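Local coordinates for protein kappa-carrageenase (Zobellia galactanivorans, PDB 5OCR) that probably hydrolyses kappa-carrageenan, a sulfated galactan of red algal cell walls, through its family 16 glycoside hydrolase domain, the part present here, at residues Asp156-Asp161 and Lys189-Trp194; Leu162-Val167 and Ile212-Asp217. One frame throughout, in Å; residues are numbered along the deposited sequence.

Contact 1 of 2, residues Asp156-Asp161 and Lys189-Trp194; sequences DIYDMD and KWRAPW. Unlike the reference sequence in segment 189-194: Trp194 (reference Met). Residue 193 of segment 189-194 comes from a tag, linker or insertion.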
loop_
_atom_site.group_PDB
_atom_site.type_symbol
_atom_site.label_atom_id
_atom_site.label_comp_id
_atom_site.label_asym_id
_atom_site.label_seq_id
_atom_site.Cartn_x
_atom_site.Cartn_y
_atom_site.Cartn_z
ATOM N N ASP A 156 6.885 -13.635 9.296
ATOM C CA ASP A 156 7.028 -14.541 8.138
ATOM C C ASP A 156 5.851 -14.243 7.207
ATOM O O ASP A 156 5.191 -13.201 7.337
ATOM C CB ASP A 156 7.045 -16.040 8.533
ATOM C CG ASP A 156 5.770 -16.490 9.293
ATOM O OD1 ASP A 156 5.770 -17.526 10.023
ATOM O OD2 ASP A 156 4.699 -15.852 9.153
ATOM N N ILE A 157 5.691 -15.098 6.203
ATOM C CA ILE A 157 4.745 -14.835 5.120
ATOM C C ILE A 157 3.251 -14.719 5.629
ATOM O O ILE A 157 2.432 -14.090 4.993
ATOM C CB ILE A 157 4.879 -15.915 4.053
ATOM C CG1 ILE A 157 4.188 -15.414 2.772
ATOM C CG2 ILE A 157 4.155 -17.183 4.470
ATOM C CD1 ILE A 157 4.922 -15.568 1.454
ATOM N N TYR A 158 2.924 -15.308 6.771
ATOM C CA TYR A 158 1.531 -15.276 7.259
ATOM C C TYR A 158 1.168 -13.950 7.966
ATOM O O TYR A 158 -0.013 -13.673 8.233
ATOM C CB TYR A 158 1.373 -16.405 8.265
ATOM C CG TYR A 158 1.484 -17.763 7.584
ATOM C CD1 TYR A 158 0.369 -18.315 6.909
ATOM C CD2 TYR A 158 2.670 -18.490 7.625
ATOM C CE1 TYR A 158 0.472 -19.579 6.303
ATOM C CE2 TYR A 158 2.771 -19.747 6.969
ATOM C CZ TYR A 158 1.684 -20.248 6.336
ATOM O OH TYR A 158 1.760 -21.522 5.750
ATOM N N ASP A 159 2.209 -13.197 8.337
ATOM C CA ASP A 159 1.999 -11.932 9.073
ATOM C C ASP A 159 1.744 -10.787 8.082
ATOM O O ASP A 159 2.451 -10.668 7.073
ATOM C CB ASP A 159 3.242 -11.600 9.905
ATOM C CG ASP A 159 3.504 -12.703 10.989
ATOM O OD1 ASP A 159 2.572 -13.046 11.743
ATOM O OD2 ASP A 159 4.644 -13.229 11.100
ATOM N N MET A 160 0.805 -9.915 8.463
ATOM C CA MET A 160 0.639 -8.661 7.697
ATOM C C MET A 160 0.569 -7.447 8.569
ATOM O O MET A 160 0.331 -7.532 9.767
ATOM C CB MET A 160 -0.561 -8.761 6.733
ATOM C CG MET A 160 -1.863 -8.808 7.506
ATOM S SD MET A 160 -3.201 -9.416 6.398
ATOM C CE MET A 160 -2.760 -11.075 5.939
ATOM N N ASP A 161 0.807 -6.299 7.941
ATOM C CA ASP A 161 0.824 -5.036 8.677
ATOM C C ASP A 161 -0.238 -4.127 8.115
ATOM O O ASP A 161 -0.518 -4.148 6.914
ATOM C CB ASP A 161 2.167 -4.372 8.436
ATOM C CG ASP A 161 3.322 -5.262 8.937
ATOM O OD1 ASP A 161 3.253 -5.620 10.125
ATOM O OD2 ASP A 161 4.221 -5.666 8.143
ATOM N N LYS A 189 -0.723 -5.333 13.542
ATOM C CA LYS A 189 -0.185 -6.559 12.936
ATOM C C LYS A 189 -1.321 -7.587 13.034
ATOM O O LYS A 189 -2.132 -7.576 14.016
ATOM C CB LYS A 189 1.037 -7.016 13.754
ATOM C CG LYS A 189 2.258 -6.151 13.415
ATOM C CD LYS A 189 3.536 -6.690 14.062
ATOM C CE LYS A 189 4.775 -5.920 13.599
ATOM N NZ LYS A 189 5.165 -6.305 12.190
ATOM N N TRP A 190 -1.459 -8.420 12.005
ATOM C CA TRP A 190 -2.400 -9.545 12.093
ATOM C C TRP A 190 -1.802 -10.725 11.425
ATOM O O TRP A 190 -1.183 -10.589 10.382
ATOM C CB TRP A 190 -3.734 -9.177 11.434
ATOM C CG TRP A 190 -4.794 -10.235 11.553
ATOM C CD1 TRP A 190 -5.580 -10.577 12.647
ATOM C CD2 TRP A 190 -5.225 -11.125 10.496
ATOM N NE1 TRP A 190 -6.460 -11.607 12.305
ATOM C CE2 TRP A 190 -6.293 -11.983 11.063
ATOM C CE3 TRP A 190 -4.893 -11.254 9.133
ATOM C CZ2 TRP A 190 -6.947 -12.950 10.297
ATOM C CZ3 TRP A 190 -5.580 -12.217 8.385
ATOM C CH2 TRP A 190 -6.592 -13.017 8.956
ATOM N N ARG A 191 -1.934 -11.921 12.042
ATOM C CA ARG A 191 -1.503 -13.171 11.461
ATOM C C ARG A 191 -2.625 -13.988 10.840
ATOM O O ARG A 191 -3.660 -14.332 11.533
ATOM C CB ARG A 191 -0.694 -14.004 12.514
ATOM C CG ARG A 191 -0.083 -15.200 11.817
ATOM C CD ARG A 191 0.699 -16.008 12.956
ATOM N NE ARG A 191 1.413 -17.133 12.322
ATOM C CZ ARG A 191 2.589 -17.024 11.673
ATOM N NH1 ARG A 191 3.167 -15.801 11.571
ATOM N NH2 ARG A 191 3.173 -18.095 11.075
ATOM N N ALA A 192 -2.491 -14.312 9.529
ATOM C CA ALA A 192 -3.578 -14.989 8.788
ATOM C C ALA A 192 -3.442 -16.506 9.005
ATOM O O ALA A 192 -2.305 -16.987 9.264
ATOM C CB ALA A 192 -3.413 -14.651 7.284
ATOM N N PRO A 193 -4.557 -17.228 8.860
ATOM C CA PRO A 193 -4.443 -18.707 8.917
ATOM C C PRO A 193 -4.111 -19.292 7.531
ATOM O O PRO A 193 -4.047 -20.539 7.361
ATOM C CB PRO A 193 -5.839 -19.113 9.433
ATOM C CG PRO A 193 -6.756 -18.091 8.764
ATOM C CD PRO A 193 -5.968 -16.785 8.897
ATOM N N TRP A 194 -3.878 -18.457 6.513
ATOM C CA TRP A 194 -3.574 -18.891 5.122
ATOM C C TRP A 194 -2.454 -18.017 4.604
ATOM O O TRP A 194 -2.161 -16.970 5.188
ATOM C CB TRP A 194 -4.840 -18.697 4.213
ATOM C CG TRP A 194 -5.762 -17.595 4.696
ATOM C CD1 TRP A 194 -7.005 -17.688 5.333
ATOM C CD2 TRP A 194 -5.548 -16.147 4.499
ATOM N NE1 TRP A 194 -7.537 -16.447 5.577
ATOM C CE2 TRP A 194 -6.694 -15.474 5.098
ATOM C CE3 TRP A 194 -4.562 -15.395 3.898
ATOM C CZ2 TRP A 194 -6.812 -14.067 5.074
ATOM C CZ3 TRP A 194 -4.654 -13.997 3.932
ATOM C CH2 TRP A 194 -5.765 -13.358 4.476
#
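Arg191 reaches across the strand pair to Asp156 and grips its carboxylate end-on, NH2 donating to OD1 (2.9 Å, 167°) through the syn lone pair and NH1 donating to OD2 from a more tilted position. CG is anti to the backbone N (chi1 -172°) and the chain runs extended as far as NE, which brings the guanidinium to the turn Asp156-Asp159. NH1 also makes a weak hydrogen bond to Asp159 OD1 (2.8 Å), so one arginine joins two aspartates in a salt-bridge network. Tyr158 CB lies over one guanidinium face; its ring edge meets Trp194 O, 3.3 Å from CD1, and its O accepts from Ala192 N. Asp156 OD2 also takes Tyr158 N, an Asx turn; an alanine at this aspartate would probably cost Arg191 both arms of its grip and Tyr158 N its acceptor, leaving the guanidinium freer to turn. Lys189 NZ bridges to Asp161 OD1, and also to Asp148 and Asp155, while Asp161 OD2 takes Gln146.

On the other sheet face, flexible Met160 bends at chi3, placing SD at the Trp190 ring edge, 3.7 Å from CE3, and CE against Ala192 CB. Met160 and Trp190 form a hydrogen-bonded antiparallel pair. Charges thus pair on one face, sulfur and aromatic carbon on the other.

Contact 2 of 2, residues Leu162-Val167 and Ile212-Asp217; sequences LNLHAV and IIWYVD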
loop_
_atom_site.group_PDB
_atom_site.type_symbol
_atom_site.label_atom_id
_atom_site.label_comp_id
_atom_site.label_asym_id
_atom_site.label_seq_id
_atom_site.Cartn_x
_atom_site.Cartn_y
_atom_site.Cartn_z
ATOM N N LEU A 162 -0.848 -3.357 9.008
ATOM C CA LEU A 162 -2.002 -2.563 8.680
ATOM C C LEU A 162 -1.785 -1.211 9.369
ATOM O O LEU A 162 -2.612 -0.778 10.147
ATOM C CB LEU A 162 -3.355 -3.226 9.037
ATOM C CG LEU A 162 -3.482 -4.720 8.661
ATOM C CD1 LEU A 162 -3.073 -5.631 9.839
ATOM C CD2 LEU A 162 -4.957 -4.978 8.409
ATOM N N ASN A 163 -0.746 -0.452 8.991
ATOM C CA ASN A 163 -0.269 0.650 9.846
ATOM C C ASN A 163 -0.706 2.040 9.421
ATOM O O ASN A 163 -1.151 2.178 8.304
ATOM C CB ASN A 163 1.265 0.688 9.741
ATOM C CG ASN A 163 1.866 -0.534 10.377
ATOM O OD1 ASN A 163 1.286 -1.093 11.300
ATOM N ND2 ASN A 163 3.055 -0.887 9.990
ATOM N N LEU A 164 -0.689 2.976 10.369
ATOM C CA LEU A 164 -0.912 4.384 10.034
ATOM C C LEU A 164 0.395 5.164 10.082
ATOM O O LEU A 164 1.248 4.890 10.924
ATOM C CB LEU A 164 -1.756 5.043 11.114
ATOM C CG LEU A 164 -3.173 4.443 11.191
ATOM C CD1 LEU A 164 -3.894 4.851 12.489
ATOM C CD2 LEU A 164 -3.995 4.666 9.960
ATOM N N HIS A 165 0.511 6.188 9.232
ATOM C CA HIS A 165 1.754 7.005 9.207
ATOM C C HIS A 165 1.279 8.432 9.064
ATOM O O HIS A 165 0.287 8.704 8.406
ATOM C CB HIS A 165 2.630 6.718 7.994
ATOM C CG HIS A 165 3.106 5.304 7.884
ATOM N ND1 HIS A 165 4.399 4.937 8.196
ATOM C CD2 HIS A 165 2.438 4.141 7.491
ATOM C CE1 HIS A 165 4.531 3.608 8.003
ATOM N NE2 HIS A 165 3.323 3.128 7.556
ATOM N N ALA A 166 1.978 9.348 9.731
ATOM C CA ALA A 166 1.717 10.775 9.466
ATOM C C ALA A 166 2.958 11.635 9.638
ATOM O O ALA A 166 3.908 11.254 10.230
ATOM C CB ALA A 166 0.648 11.302 10.436
ATOM N N VAL A 167 2.892 12.881 9.132
ATOM C CA VAL A 167 3.888 13.878 9.542
ATOM C C VAL A 167 3.050 14.988 10.148
ATOM O O VAL A 167 1.992 15.303 9.607
ATOM C CB VAL A 167 4.553 14.466 8.267
ATOM C CG1 VAL A 167 5.504 15.658 8.603
ATOM C CG2 VAL A 167 5.354 13.348 7.581
ATOM N N ILE A 212 -10.676 4.463 12.738
ATOM C CA ILE A 212 -10.299 3.783 11.481
ATOM C C ILE A 212 -10.388 2.265 11.858
ATOM O O ILE A 212 -9.867 1.841 12.869
ATOM C CB ILE A 212 -8.864 4.114 11.056
ATOM C CG1 ILE A 212 -8.741 5.638 10.740
ATOM C CG2 ILE A 212 -8.469 3.314 9.784
ATOM C CD1 ILE A 212 -7.296 6.135 10.947
ATOM N N ILE A 213 -11.079 1.491 11.006
ATOM C CA ILE A 213 -11.282 0.082 11.352
ATOM C C ILE A 213 -10.849 -0.734 10.133
ATOM O O ILE A 213 -11.292 -0.471 9.020
ATOM C CB ILE A 213 -12.805 -0.166 11.632
ATOM C CG1 ILE A 213 -13.278 0.894 12.697
ATOM C CG2 ILE A 213 -13.005 -1.618 12.169
ATOM C CD1 ILE A 213 -14.746 1.230 12.544
ATOM N N TRP A 214 -10.101 -1.793 10.369
ATOM C CA TRP A 214 -9.609 -2.642 9.257
ATOM C C TRP A 214 -10.223 -4.011 9.274
ATOM O O TRP A 214 -10.472 -4.607 10.391
ATOM C CB TRP A 214 -8.137 -2.843 9.462
ATOM C CG TRP A 214 -7.175 -1.698 9.242
ATOM C CD1 TRP A 214 -6.354 -1.507 8.131
ATOM C CD2 TRP A 214 -6.888 -0.573 10.143
ATOM N NE1 TRP A 214 -5.590 -0.361 8.263
ATOM C CE2 TRP A 214 -5.814 0.199 9.504
ATOM C CE3 TRP A 214 -7.331 -0.204 11.436
ATOM C CZ2 TRP A 214 -5.294 1.347 10.092
ATOM C CZ3 TRP A 214 -6.821 0.932 12.011
ATOM C CH2 TRP A 214 -5.799 1.696 11.372
ATOM N N TYR A 215 -10.455 -4.540 8.084
ATOM C CA TYR A 215 -11.110 -5.854 7.942
ATOM C C TYR A 215 -10.339 -6.757 7.011
ATOM O O TYR A 215 -9.777 -6.340 6.024
ATOM C CB TYR A 215 -12.501 -5.647 7.303
ATOM C CG TYR A 215 -13.401 -4.733 8.115
ATOM C CD1 TYR A 215 -13.395 -3.347 7.898
ATOM C CD2 TYR A 215 -14.263 -5.294 9.087
ATOM C CE1 TYR A 215 -14.286 -2.501 8.654
ATOM C CE2 TYR A 215 -15.117 -4.458 9.870
ATOM C CZ TYR A 215 -15.119 -3.093 9.587
ATOM O OH TYR A 215 -15.952 -2.283 10.369
ATOM N N VAL A 216 -10.264 -8.041 7.324
ATOM C CA VAL A 216 -9.658 -9.016 6.378
ATOM C C VAL A 216 -10.717 -10.080 6.174
ATOM O O VAL A 216 -11.174 -10.700 7.175
ATOM C CB VAL A 216 -8.302 -9.590 6.871
ATOM C CG1 VAL A 216 -7.751 -10.698 5.940
ATOM C CG2 VAL A 216 -7.335 -8.444 7.078
ATOM N N ASP A 217 -11.072 -10.385 4.916
ATOM C CA ASP A 217 -12.114 -11.357 4.649
ATOM C C ASP A 217 -13.371 -11.182 5.529
ATOM O O ASP A 217 -13.928 -12.185 6.076
ATOM C CB ASP A 217 -11.536 -12.786 4.790
ATOM C CG ASP A 217 -10.679 -13.195 3.587
ATOM O OD1 ASP A 217 -10.711 -12.515 2.540
ATOM O OD2 ASP A 217 -10.074 -14.294 3.687
#
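Residues 162-164 and 212-216 run nearly antiparallel, their end-to-end directions 164° apart, but the backbones stand well separated, Leu162 CA lying 7.6 Å from Trp214 CA, so side chains rather than strand pairing join them. The contact packs strand 159-170 and the residues at its break against strand 211-216 in the buried interior of the family 16 beta-jellyroll. Trp214 is its centre. Leu162 CB sits over a face of the five-membered ring, 3.9 Å from the centroid and 26° off the normal, a CH-pi contact in which an aliphatic carbon suits the flat indole. The two side chains slide past each other in opposite directions, and Leu162 CD2 comes beside Trp214 CD1 and within 4.4 Å of Val216 CG2. Leu162 O lies over the same face, nearer the rim, 3.4 Å from Trp214 CE2; this carbonyl accepts its hydrogen bond from Asn188. The opposite face of the indole meets Ile212 CG2, a neighbour on its own strand.

Leu164 approaches differently. Its CG, anti to the carbonyl carbon (chi1 -65°), directs the branched end to the edge of the six-membered ring, where CD2 lies 3.6 Å from Trp214 CZ2. The same methyl meets Ile212 CD1 tip to tip at 3.7 Å. Trp214 NE1 donates to Asp140 O on strand 134-144, a bond that helps to fix the ring's rotation. Tryptophan therefore suits this place twice over, offering a broad apolar plate to the leucines and a single N-H to a backbone carbonyl. The association across the segments is apolar and rests on shape, while polar bonds to Asp140 and Asn188 lie beside it.

Overall arrangement
The turn at 156-159 leads into strand 159-170, which holds the end of 156-161 and then 162-167. From there the chain passes through strand 173-177 and helix 183-186 and returns at 189-194, where contact 1 closes the loop by antiparallel pairing beside strand 159-170. It then runs through strand 200-207 to 212-217, where contact 2 closes a longer loop through side chains. The two closures cross, since their segments alternate along the chain. They also meet: Trp190 and Trp194 pack on Val216. Together they tie strands 159-170 and 189-191 to strand 211-216 of the family 16 beta-jellyroll, contact 2 in its buried interior and contact 1 farther out, only partly buried.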